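Local coordinates for protein CaaX farnesyltransferase alpha subunit Ram2 (Aspergillus fumigatus, PDB 4LNB) that pairs with a beta subunit in an enzyme that probably attaches farnesyl groups to CAAX proteins, and may also serve in geranylgeranylation, at residues M83-Y88 and L120-I125; I28-L33 and A56-R61. The protein carries 1 engineered substitution. All blocks are in the same frame, centred on the assembly; numbering follows the deposited sequence.

Contact 1. Residues M83-Y88 and L120-I125. With ED5 (tert-butyl 4-({(2-{(4-cyanophenyl)[(1-methyl-1H-imidazol-5-yl)methyl]amino}ethyl)[(2-methylphenyl)sulfonyl]amino}methyl)piperidine-1-carboxylate), chain H; EDO (1,2-ethanediol), chain E.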
# COMPACT_ATOMS: atom_id res chain seq x y z
N MET A 83 -3.67 -24.65 -12.60
CA MET A 83 -4.01 -25.09 -11.25
C MET A 83 -3.84 -23.96 -10.24
O MET A 83 -4.61 -23.86 -9.28
CB MET A 83 -3.17 -26.30 -10.84
CG MET A 83 -3.55 -27.59 -11.53
SD MET A 83 -2.54 -28.98 -10.97
CE MET A 83 -0.94 -28.50 -11.61
N ASN A 84 -2.83 -23.13 -10.45
CA ASN A 84 -2.52 -22.05 -9.51
C ASN A 84 -1.83 -20.88 -10.20
O ASN A 84 -0.61 -20.85 -10.29
CB ASN A 84 -1.65 -22.58 -8.36
CG ASN A 84 -1.26 -21.49 -7.38
OD1 ASN A 84 -1.89 -20.44 -7.32
ND2 ASN A 84 -0.21 -21.75 -6.60
N PRO A 85 -2.62 -19.92 -10.69
CA PRO A 85 -2.07 -18.74 -11.39
C PRO A 85 -1.37 -17.75 -10.45
O PRO A 85 -0.79 -16.78 -10.93
CB PRO A 85 -3.31 -18.10 -12.02
CG PRO A 85 -4.45 -18.57 -11.20
CD PRO A 85 -4.09 -19.95 -10.74
N ALA A 86 -1.42 -18.00 -9.15
CA ALA A 86 -0.75 -17.14 -8.18
C ALA A 86 0.64 -17.66 -7.82
O ALA A 86 1.22 -17.27 -6.81
CB ALA A 86 -1.61 -16.98 -6.93
N HIS A 87 1.17 -18.55 -8.65
CA HIS A 87 2.50 -19.11 -8.46
C HIS A 87 3.52 -18.21 -9.16
O HIS A 87 3.76 -18.37 -10.35
CB HIS A 87 2.53 -20.52 -9.06
CG HIS A 87 3.71 -21.35 -8.65
ND1 HIS A 87 5.01 -20.99 -8.93
CD2 HIS A 87 3.77 -22.54 -8.02
CE1 HIS A 87 5.83 -21.92 -8.47
NE2 HIS A 87 5.10 -22.87 -7.91
N TYR A 88 4.10 -17.25 -8.44
CA TYR A 88 4.97 -16.25 -9.07
C TYR A 88 6.19 -16.86 -9.77
O TYR A 88 6.59 -16.40 -10.85
CB TYR A 88 5.40 -15.16 -8.08
CG TYR A 88 6.29 -15.64 -6.94
CD1 TYR A 88 7.67 -15.63 -7.06
CD2 TYR A 88 5.73 -16.10 -5.75
CE1 TYR A 88 8.48 -16.08 -6.03
CE2 TYR A 88 6.53 -16.55 -4.72
CZ TYR A 88 7.91 -16.53 -4.86
OH TYR A 88 8.69 -16.99 -3.82
N LEU A 120 -9.59 -11.99 -13.16
CA LEU A 120 -9.56 -10.52 -13.18
C LEU A 120 -8.64 -9.88 -12.15
O LEU A 120 -8.02 -8.85 -12.42
CB LEU A 120 -10.98 -9.97 -12.99
CG LEU A 120 -12.00 -10.31 -14.06
CD1 LEU A 120 -13.31 -9.58 -13.76
CD2 LEU A 120 -11.48 -9.96 -15.45
N LYS A 121 -8.55 -10.48 -10.97
CA LYS A 121 -7.83 -9.86 -9.87
C LYS A 121 -6.36 -10.28 -9.76
O LYS A 121 -5.65 -9.83 -8.86
CB LYS A 121 -8.57 -10.10 -8.55
CG LYS A 121 -10.00 -9.56 -8.57
CD LYS A 121 -10.72 -9.78 -7.25
CE LYS A 121 -12.14 -9.22 -7.32
NZ LYS A 121 -12.91 -9.45 -6.06
N ASN A 122 -5.91 -11.12 -10.69
CA ASN A 122 -4.54 -11.61 -10.70
C ASN A 122 -3.58 -10.59 -11.30
O ASN A 122 -3.73 -10.21 -12.46
CB ASN A 122 -4.46 -12.92 -11.48
CG ASN A 122 -3.09 -13.56 -11.43
OD1 ASN A 122 -2.12 -13.04 -11.98
ND2 ASN A 122 -3.00 -14.72 -10.77
N TYR A 123 -2.58 -10.16 -10.53
CA TYR A 123 -1.64 -9.15 -11.01
C TYR A 123 -0.37 -9.73 -11.64
O TYR A 123 0.30 -9.06 -12.43
CB TYR A 123 -1.28 -8.16 -9.89
CG TYR A 123 -0.55 -8.77 -8.72
CD1 TYR A 123 0.83 -8.90 -8.73
CD2 TYR A 123 -1.24 -9.19 -7.59
CE1 TYR A 123 1.51 -9.45 -7.65
CE2 TYR A 123 -0.57 -9.74 -6.51
CZ TYR A 123 0.80 -9.87 -6.55
OH TYR A 123 1.48 -10.41 -5.48
N GLN A 124 -0.04 -10.97 -11.30
CA GLN A 124 1.14 -11.63 -11.86
C GLN A 124 1.07 -11.72 -13.38
O GLN A 124 2.07 -11.56 -14.07
CB GLN A 124 1.30 -13.03 -11.26
CG GLN A 124 1.60 -13.05 -9.76
CD GLN A 124 0.35 -13.07 -8.90
OE1 GLN A 124 -0.75 -12.78 -9.37
NE2 GLN A 124 0.51 -13.42 -7.63
N ILE A 125 -0.13 -11.99 -13.88
CA ILE A 125 -0.42 -12.05 -15.31
C ILE A 125 -0.01 -10.75 -16.02
O ILE A 125 0.45 -10.77 -17.16
CB ILE A 125 -1.94 -12.29 -15.53
CG1 ILE A 125 -2.33 -13.70 -15.10
CG2 ILE A 125 -2.33 -12.06 -16.98
CD1 ILE A 125 -3.83 -13.89 -14.97
OAG ED5 H . -9.43 -15.16 1.98
CBE ED5 H . -8.28 -15.36 1.65
OBD ED5 H . -7.89 -16.66 1.24
CBP ED5 H . -8.45 -17.34 0.11
CAC ED5 H . -7.42 -18.24 -0.46
CAD ED5 H . -9.64 -18.15 0.48
CAE ED5 H . -8.86 -16.31 -0.96
NBL ED5 H . -7.44 -14.20 1.30
CAX ED5 H . -7.96 -12.82 1.31
CAV ED5 H . -7.08 -11.88 2.08
CAW ED5 H . -6.03 -14.30 0.90
CAU ED5 H . -5.14 -13.34 1.64
CBK ED5 H . -5.66 -11.95 1.67
CBB ED5 H . -5.48 -11.30 0.27
NBN ED5 H . -4.07 -11.30 -0.30
SBQ ED5 H . -4.10 -11.42 -1.98
OAI ED5 H . -2.95 -10.79 -2.57
OAH ED5 H . -5.28 -10.78 -2.49
CBJ ED5 H . -4.17 -13.15 -2.42
CAN ED5 H . -5.30 -13.62 -3.11
CAL ED5 H . -5.40 -14.99 -3.48
CAK ED5 H . -4.38 -15.87 -3.15
CAM ED5 H . -3.25 -15.42 -2.47
CBF ED5 H . -3.14 -14.05 -2.10
CAA ED5 H . -1.92 -13.60 -1.36
CAZ ED5 H . -3.21 -10.16 0.22
CAY ED5 H . -3.78 -8.72 0.26
NBM ED5 H . -4.07 -8.05 -1.02
CBH ED5 H . -2.94 -7.68 -1.94
CAQ ED5 H . -3.20 -7.36 -3.27
CAO ED5 H . -2.14 -7.02 -4.13
CAR ED5 H . -1.62 -7.67 -1.45
CAP ED5 H . -0.56 -7.33 -2.30
CBG ED5 H . -0.82 -7.01 -3.63
CAJ ED5 H . 0.31 -6.66 -4.53
NAF ED5 H . 1.32 -6.38 -5.34
CBA ED5 H . -5.46 -7.73 -1.40
CBI ED5 H . -6.15 -6.69 -0.53
CAS ED5 H . -6.97 -6.93 0.57
NBC ED5 H . -7.36 -5.74 1.04
CAT ED5 H . -6.81 -4.79 0.29
NBO ED5 H . -6.07 -5.37 -0.67
CAB ED5 H . -5.31 -4.67 -1.70
C1 EDO E . 7.28 -25.57 -6.40
O1 EDO E . 5.98 -25.13 -6.31
C2 EDO E . 8.00 -25.32 -7.68
O2 EDO E . 8.33 -24.01 -7.97
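Asn122 reaches across to the carbonyl of Pro85 and makes the one hydrogen bond that joins segments 83-88 and 120-125. With CG anti to the backbone N (chi1 -175°), its ND2 meets Pro85 O at 3.0 Å; the acceptor lies in the amide plane, but the N-H arrives from above the carbonyl plane of Pro85. The same oxygen also accepts from the indole of Trp91, so two side chains grip it. Against the proline ring itself, ND2 packs 3.6 Å from Pro85 CB. The CB of Tyr123 points away from 83-88, and its ring meets the nitrile of bound ED5, which covers one face near the rim, with NAF 3.7 Å from Tyr123 CZ. In one conformer Gln124 leans toward Ala86 and Trp91. At Ile125 the backbone N donates to Asn122 OD1 (2.9 Å, nearly in line with the C=O), while its side chain packs on helix 105-118. One asparagine amide thus ties the approach to helix 124-133 to the neighbouring turn. That turn is a type I beta turn from Asn84 to His87, opened by an Asx turn in which Ala86 N donates to Asn84 OD1; it leads to His87, whose ND1 caps Val90 N. Both segments fall in prenyltransferase alpha-subunit repeats of the TPR clan, and the contact joins turns between their helices.

Contact 2. Residues I28-L33 and A56-R61; sequences IKPIEL and ATSYLR. With EDO (1,2-ethanediol), chain D.
The ring of Tyr59 and the guanidinium of Arg61 receive the extended segment 28-33. The tyrosine carries Pro30 on one face, a CH-pi contact in which CB stands 3.8 Å from the ring centroid of Tyr59 and only 14° off the normal. The guanidinium of Arg61 is covered on both faces, by Thr57 O over its centre and by Leu33 CA on the opposite side, while Ile31 O and a hydroxyl of an ethanediol, probably from the crystallisation liquor, meet its edges. The arrangement is an N-terminal arm laid in extended form over helix 51-65, the first helix of the all-helical alpha-subunit fold. Arg61 secures it side-on: NE (2.8 Å) and NH2 (3.1 Å) both donate to Ile31 O, which lies in the guanidinium plane. The bend at chi3 (-70°) folds the group back along its own helix and presents that double-donor edge to the arm. In the other direction Ile31 N donates to Ser58 O at 2.9 Å, so the peptide groups flanking one residue are both held. Leu33 packs its CB on Arg61 NH2, and both residues also meet the beta subunit, Leu33 at His194 and Arg61 at Gly195 of that chain. At the start of the arm, Ile28 CG2 brushes Tyr59 CD2 at 4.2 Å. A single water in the plane of the tyrosine ring joins Tyr59 OH (2.7 Å) to Ile28 O (2.9 Å).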
# COMPACT_ATOMS: atom_id res chain seq x y z
N ILE A 28 13.75 -37.21 -17.16
CA ILE A 28 14.01 -36.40 -15.97
C ILE A 28 13.28 -36.96 -14.74
O ILE A 28 12.15 -37.42 -14.83
CB ILE A 28 13.67 -34.91 -16.21
CG1 ILE A 28 14.23 -34.04 -15.08
CG2 ILE A 28 12.16 -34.71 -16.37
CD1 ILE A 28 14.19 -32.56 -15.39
N LYS A 29 13.95 -36.94 -13.59
CA LYS A 29 13.36 -37.43 -12.36
C LYS A 29 12.91 -36.27 -11.47
O LYS A 29 13.66 -35.32 -11.26
CB LYS A 29 14.33 -38.34 -11.61
CG LYS A 29 14.94 -39.43 -12.48
CD LYS A 29 15.37 -40.64 -11.67
CE LYS A 29 14.17 -41.44 -11.19
NZ LYS A 29 14.59 -42.67 -10.44
N PRO A 30 11.67 -36.35 -10.96
CA PRO A 30 11.09 -35.25 -10.19
C PRO A 30 11.76 -35.09 -8.83
O PRO A 30 12.36 -36.04 -8.32
CB PRO A 30 9.63 -35.69 -10.01
CG PRO A 30 9.69 -37.18 -10.06
CD PRO A 30 10.77 -37.51 -11.05
N ILE A 31 11.68 -33.89 -8.27
CA ILE A 31 12.21 -33.61 -6.94
C ILE A 31 11.06 -33.52 -5.94
O ILE A 31 10.27 -32.57 -5.98
CB ILE A 31 13.04 -32.32 -6.91
CG1 ILE A 31 14.23 -32.42 -7.88
CG2 ILE A 31 13.53 -32.02 -5.49
CD1 ILE A 31 15.09 -31.18 -7.92
N GLU A 32 10.99 -34.50 -5.05
CA GLU A 32 9.91 -34.62 -4.07
C GLU A 32 9.85 -33.41 -3.15
O GLU A 32 10.87 -32.79 -2.85
CB GLU A 32 10.11 -35.90 -3.25
CG GLU A 32 8.98 -36.23 -2.30
CD GLU A 32 9.31 -37.42 -1.41
OE1 GLU A 32 10.39 -38.03 -1.59
OE2 GLU A 32 8.49 -37.75 -0.52
N LEU A 33 8.64 -33.06 -2.70
CA LEU A 33 8.44 -31.92 -1.81
C LEU A 33 9.12 -32.12 -0.46
O LEU A 33 8.89 -33.11 0.23
CB LEU A 33 6.95 -31.66 -1.61
CG LEU A 33 6.60 -30.62 -0.54
CD1 LEU A 33 7.15 -29.25 -0.90
CD2 LEU A 33 5.09 -30.54 -0.32
N ALA A 56 3.06 -32.22 -10.52
CA ALA A 56 3.46 -31.16 -11.44
C ALA A 56 4.59 -30.30 -10.87
O ALA A 56 5.59 -30.04 -11.54
CB ALA A 56 2.27 -30.29 -11.82
N THR A 57 4.43 -29.86 -9.63
CA THR A 57 5.43 -29.01 -9.00
C THR A 57 6.74 -29.75 -8.72
O THR A 57 7.80 -29.14 -8.69
CB THR A 57 4.90 -28.32 -7.71
OG1 THR A 57 4.44 -29.31 -6.79
CG2 THR A 57 3.76 -27.38 -8.05
N SER A 58 6.66 -31.06 -8.53
CA SER A 58 7.86 -31.86 -8.30
C SER A 58 8.68 -31.94 -9.59
O SER A 58 9.91 -31.98 -9.55
CB SER A 58 7.51 -33.27 -7.81
OG SER A 58 6.97 -34.06 -8.85
N TYR A 59 7.99 -31.96 -10.72
CA TYR A 59 8.65 -31.94 -12.02
C TYR A 59 9.15 -30.54 -12.36
O TYR A 59 10.17 -30.38 -13.04
CB TYR A 59 7.72 -32.47 -13.12
CG TYR A 59 7.77 -33.97 -13.24
CD1 TYR A 59 6.92 -34.78 -12.49
CD2 TYR A 59 8.69 -34.59 -14.07
CE1 TYR A 59 6.97 -36.16 -12.59
CE2 TYR A 59 8.75 -35.97 -14.17
CZ TYR A 59 7.89 -36.75 -13.43
OH TYR A 59 7.94 -38.12 -13.53
N LEU A 60 8.44 -29.52 -11.89
CA LEU A 60 8.89 -28.15 -12.10
C LEU A 60 10.20 -27.89 -11.35
O LEU A 60 11.11 -27.26 -11.88
CB LEU A 60 7.83 -27.14 -11.67
CG LEU A 60 8.18 -25.69 -11.98
CD1 LEU A 60 8.21 -25.45 -13.49
CD2 LEU A 60 7.23 -24.72 -11.29
N ARG A 61 10.30 -28.39 -10.12
CA ARG A 61 11.53 -28.27 -9.35
C ARG A 61 12.70 -28.88 -10.12
O ARG A 61 13.79 -28.31 -10.15
CB ARG A 61 11.39 -28.94 -7.98
CG ARG A 61 10.79 -28.04 -6.92
CD ARG A 61 10.83 -28.71 -5.55
NE ARG A 61 9.89 -29.83 -5.47
CZ ARG A 61 8.65 -29.73 -5.03
NH1 ARG A 61 8.18 -28.56 -4.61
NH2 ARG A 61 7.87 -30.80 -5.00
C1 EDO D . 4.12 -28.09 -3.78
O1 EDO D . 5.19 -28.82 -4.26
C2 EDO D . 4.41 -26.71 -3.28
O2 EDO D . 4.74 -25.75 -4.21
O HOH W 1 9.85 -39.12 -15.17

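The two contacts illustrate how a helical scaffold recruits non-helical chain. Contact 1 is a surface contact of modest area that joins two interhelical turns, through one side-chain amide and little apolar packing. Contact 2 is more than twice as large and partly buried, and it sets an extended arm on the side of helix 51-65, combining an aromatic face, an arginine and a backbone bond. Their centres are about 21 Å apart, yet they touch: Met83 CE packs 3.7 Å from Ala56 CB, and His87 CE1 lies near Leu60 CD2, so helix 51-65 packs against segment 83-88. Both also adjoin the beta subunit, whereas the ligand ED5 meets contact 1 alone.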